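Local coordinates for outer membrane protein TP0453 (Treponema pallidum, PDB 3K8G) that alters membrane permeability at acidic pH and might be involved in ligand transport, at residues L83-S88 with T101-E106. Numbering follows the deposited sequence.
Sequences LIFSRS and TYYESE
The rings of Phe85 and Tyr103 lie face to face in an offset stack. Their centroids are 3.9 Å apart and the planes are 11° from parallel. The two faces are used unequally. Phe85 CD2 sits over the middle of the Tyr103 ring, whereas Tyr103 CD2 lies above the Phe85 ring nearer its rim. Each ring also carries the other residue's CB over its face, as a CH-pi contact. Phe85 CB is 3.8 Å from the centroid of the Tyr103 ring. Tyr103 CB is slightly farther, 4.2 Å from the centroid of the Phe85 ring. The ring of Phe85 also meets Trp91 edge-to-face.

The two side chains cross at about a right angle, although their rings are nearly parallel. In both residues CG is anti to the carbonyl carbon, with chi1 -45° for Phe85 and -54° for Tyr103. This swings each ring to the side of its own backbone N, where the two faces meet. Phe85 has a left-handed backbone, and its side chain leaves the loop toward strand 101-104. Its backbone N is hydrogen-bonded to Asp46 OD2, and its side chain also touches Ile50 of helix 45-52. Just after it, Ser86 OG accepts from Ser88 N at 3.0 Å, an ST turn that shapes the loop.

Tyr103 belongs to strand 101-104 of the beta-half-barrel, next to the edge strand 92-95 of this chain, and has backbone hydrogen bonds with Val110. The contact therefore joins this strand to the loop after helix 78-81. Residues 78-87 probably form an amphipathic region, although the helix here spans 78-81. Between the two segments the attraction is dispersion and CH-pi, with no charged group or polar bond taking part. Such a contact probably depends mainly on shape and on burial of the Phe85 ring, so a change of pH would probably affect it little directly.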
ATOM      1  N   LEU A  83      -9.589  -7.257 -23.457  1.00 21.87           N
ATOM      2  CA  LEU A  83      -8.298  -7.233 -24.146  1.00 22.74           C
ATOM      3  C   LEU A  83      -7.097  -7.542 -23.259  1.00 24.44           C
ATOM      4  O   LEU A  83      -5.954  -7.555 -23.734  1.00 24.93           O
ATOM      5  CB  LEU A  83      -8.106  -5.870 -24.826  1.00 22.12           C
ATOM      6  CG  LEU A  83      -9.112  -5.656 -25.970  1.00 23.35           C
ATOM      7  CD1 LEU A  83      -8.889  -4.302 -26.640  1.00 24.14           C
ATOM      8  CD2 LEU A  83      -9.006  -6.799 -26.982  1.00 22.94           C
ATOM      9  N   ILE A  84      -7.342  -7.742 -21.967  1.00 22.55           N
ATOM     10  CA  ILE A  84      -6.293  -8.200 -21.070  1.00 22.89           C
ATOM     11  C   ILE A  84      -6.590  -9.616 -20.581  1.00 22.56           C
ATOM     12  O   ILE A  84      -7.520 -10.256 -21.084  1.00 21.02           O
ATOM     13  CB  ILE A  84      -6.054  -7.215 -19.901  1.00 24.07           C
ATOM     14  CG1 ILE A  84      -7.359  -6.872 -19.166  1.00 25.84           C
ATOM     15  CG2 ILE A  84      -5.331  -5.934 -20.428  1.00 24.58           C
ATOM     16  CD1 ILE A  84      -7.129  -6.079 -17.847  1.00 28.18           C
ATOM     17  N   PHE A  85      -5.815 -10.095 -19.604  1.00 21.18           N
ATOM     18  CA  PHE A  85      -5.919 -11.474 -19.124  1.00 22.11           C
ATOM     19  C   PHE A  85      -5.955 -12.470 -20.283  1.00 21.72           C
ATOM     20  O   PHE A  85      -6.832 -13.316 -20.358  1.00 22.64           O
ATOM     21  CB  PHE A  85      -7.160 -11.680 -18.227  1.00 22.43           C
ATOM     22  CG  PHE A  85      -7.366 -10.594 -17.212  1.00 22.33           C
ATOM     23  CD1 PHE A  85      -6.438 -10.392 -16.188  1.00 19.82           C
ATOM     24  CD2 PHE A  85      -8.477  -9.761 -17.292  1.00 23.76           C
ATOM     25  CE1 PHE A  85      -6.610  -9.377 -15.259  1.00 20.49           C
ATOM     26  CE2 PHE A  85      -8.670  -8.748 -16.344  1.00 23.77           C
ATOM     27  CZ  PHE A  85      -7.718  -8.556 -15.332  1.00 18.90           C
ATOM     28  N   SER A  86      -4.999 -12.370 -21.192  1.00 22.32           N
ATOM     29  CA  SER A  86      -4.915 -13.344 -22.271  1.00 24.21           C
ATOM     30  C   SER A  86      -4.323 -14.662 -21.760  1.00 24.10           C
ATOM     31  O   SER A  86      -3.383 -14.662 -20.967  1.00 24.31           O
ATOM     32  CB  SER A  86      -4.083 -12.765 -23.417  1.00 23.23           C
ATOM     33  OG  SER A  86      -3.249 -13.763 -23.971  1.00 29.28           O
ATOM     34  N   ARG A  87      -4.884 -15.787 -22.197  1.00 25.58           N
ATOM     35  CA  ARG A  87      -4.334 -17.112 -21.851  1.00 27.85           C
ATOM     36  C   ARG A  87      -2.887 -17.338 -22.302  1.00 28.03           C
ATOM     37  O   ARG A  87      -2.185 -18.178 -21.740  1.00 28.85           O
ATOM     38  CB  ARG A  87      -5.218 -18.239 -22.398  1.00 29.19           C
ATOM     39  CG  ARG A  87      -6.450 -18.490 -21.557  1.00 33.86           C
ATOM     40  CD  ARG A  87      -7.696 -17.994 -22.262  1.00 40.03           C
ATOM     41  NE  ARG A  87      -7.925 -18.715 -23.514  1.00 39.80           N
ATOM     42  CZ  ARG A  87      -8.887 -18.421 -24.388  1.00 46.02           C
ATOM     43  NH1 ARG A  87      -9.728 -17.415 -24.148  1.00 46.11           N
ATOM     44  NH2 ARG A  87      -9.015 -19.134 -25.506  1.00 44.71           N
ATOM     45  N   SER A  88      -2.429 -16.593 -23.303  1.00 27.88           N
ATOM     46  CA  SER A  88      -1.033 -16.725 -23.709  1.00 29.63           C
ATOM     47  C   SER A  88      -0.103 -16.027 -22.717  1.00 29.59           C
ATOM     48  O   SER A  88       1.115 -16.157 -22.808  1.00 30.22           O
ATOM     49  CB  SER A  88      -0.800 -16.239 -25.152  1.00 29.14           C
ATOM     50  OG  SER A  88      -0.991 -14.835 -25.273  1.00 31.41           O
ATOM     51  N   THR A 101     -16.252 -12.875 -13.100  1.00 32.38           N
ATOM     52  CA  THR A 101     -15.124 -13.663 -13.574  1.00 30.72           C
ATOM     53  C   THR A 101     -13.872 -13.421 -12.719  1.00 29.02           C
ATOM     54  O   THR A 101     -13.591 -12.283 -12.349  1.00 28.31           O
ATOM     55  CB  THR A 101     -14.836 -13.364 -15.054  1.00 30.79           C
ATOM     56  OG1 THR A 101     -16.076 -13.380 -15.775  1.00 34.98           O
ATOM     57  CG2 THR A 101     -13.903 -14.408 -15.644  1.00 30.17           C
ATOM     58  N   TYR A 102     -13.133 -14.495 -12.428  1.00 27.51           N
ATOM     59  CA  TYR A 102     -11.852 -14.406 -11.712  1.00 28.57           C
ATOM     60  C   TYR A 102     -10.772 -14.770 -12.694  1.00 25.52           C
ATOM     61  O   TYR A 102     -10.929 -15.751 -13.424  1.00 28.75           O
ATOM     62  CB  TYR A 102     -11.749 -15.457 -10.578  1.00 29.38           C
ATOM     63  CG  TYR A 102     -12.725 -15.336  -9.436  1.00 30.71           C
ATOM     64  CD1 TYR A 102     -13.815 -14.481  -9.501  1.00 32.81           C
ATOM     65  CD2 TYR A 102     -12.576 -16.125  -8.301  1.00 35.33           C
ATOM     66  CE1 TYR A 102     -14.721 -14.395  -8.462  1.00 35.19           C
ATOM     67  CE2 TYR A 102     -13.475 -16.041  -7.248  1.00 36.50           C
ATOM     68  CZ  TYR A 102     -14.540 -15.176  -7.341  1.00 33.19           C
ATOM     69  OH  TYR A 102     -15.438 -15.080  -6.326  1.00 35.18           O
ATOM     70  N   TYR A 103      -9.669 -14.030 -12.681  1.00 21.56           N
ATOM     71  CA  TYR A 103      -8.468 -14.401 -13.430  1.00 19.78           C
ATOM     72  C   TYR A 103      -7.339 -14.811 -12.475  1.00 21.29           C
ATOM     73  O   TYR A 103      -7.050 -14.117 -11.474  1.00 19.89           O
ATOM     74  CB  TYR A 103      -8.055 -13.257 -14.350  1.00 20.04           C
ATOM     75  CG  TYR A 103      -9.183 -12.798 -15.276  1.00 23.81           C
ATOM     76  CD1 TYR A 103      -9.409 -13.437 -16.496  1.00 24.57           C
ATOM     77  CD2 TYR A 103     -10.027 -11.744 -14.919  1.00 26.56           C
ATOM     78  CE1 TYR A 103     -10.436 -13.033 -17.350  1.00 28.91           C
ATOM     79  CE2 TYR A 103     -11.063 -11.323 -15.769  1.00 30.17           C
ATOM     80  CZ  TYR A 103     -11.250 -11.977 -16.983  1.00 31.58           C
ATOM     81  OH  TYR A 103     -12.257 -11.587 -17.831  1.00 35.37           O
ATOM     82  N   GLU A 104      -6.728 -15.958 -12.752  1.00 19.09           N
ATOM     83  CA  GLU A 104      -5.692 -16.506 -11.877  1.00 20.12           C
ATOM     84  C   GLU A 104      -4.422 -16.741 -12.634  1.00 20.50           C
ATOM     85  O   GLU A 104      -4.456 -17.188 -13.792  1.00 19.96           O
ATOM     86  CB  GLU A 104      -6.153 -17.837 -11.237  1.00 20.68           C
ATOM     87  CG  GLU A 104      -7.484 -17.716 -10.450  1.00 27.73           C
ATOM     88  CD  GLU A 104      -7.731 -18.876  -9.478  1.00 37.45           C
ATOM     89  OE1 GLU A 104      -7.526 -20.051  -9.864  1.00 44.43           O
ATOM     90  OE2 GLU A 104      -8.141 -18.601  -8.332  1.00 41.76           O
ATOM     91  N   SER A 105      -3.304 -16.455 -11.980  1.00 19.00           N
ATOM     92  CA  SER A 105      -1.976 -16.816 -12.481  1.00 21.57           C
ATOM     93  C   SER A 105      -1.138 -17.374 -11.320  1.00 22.17           C
ATOM     94  O   SER A 105      -1.613 -17.425 -10.181  1.00 22.38           O
ATOM     95  CB  SER A 105      -1.290 -15.607 -13.137  1.00 20.83           C
ATOM     96  OG  SER A 105      -1.090 -14.527 -12.216  1.00 22.59           O
ATOM     97  N   GLU A 106       0.101 -17.772 -11.589  1.00 21.64           N
ATOM     98  CA  GLU A 106       0.972 -18.315 -10.530  1.00 23.21           C
ATOM     99  C   GLU A 106       0.938 -17.531  -9.206  1.00 21.80           C
ATOM    100  O   GLU A 106       0.774 -18.113  -8.128  1.00 21.86           O
ATOM    101  CB  GLU A 106       2.429 -18.387 -11.003  1.00 22.24           C
ATOM    102  CG  GLU A 106       3.342 -19.153 -10.044  1.00 30.00           C
ATOM    103  CD  GLU A 106       3.012 -20.650  -9.956  1.00 40.34           C
ATOM    104  OE1 GLU A 106       2.203 -21.156 -10.774  1.00 42.72           O
ATOM    105  OE2 GLU A 106       3.576 -21.327  -9.070  1.00 44.98           O
TER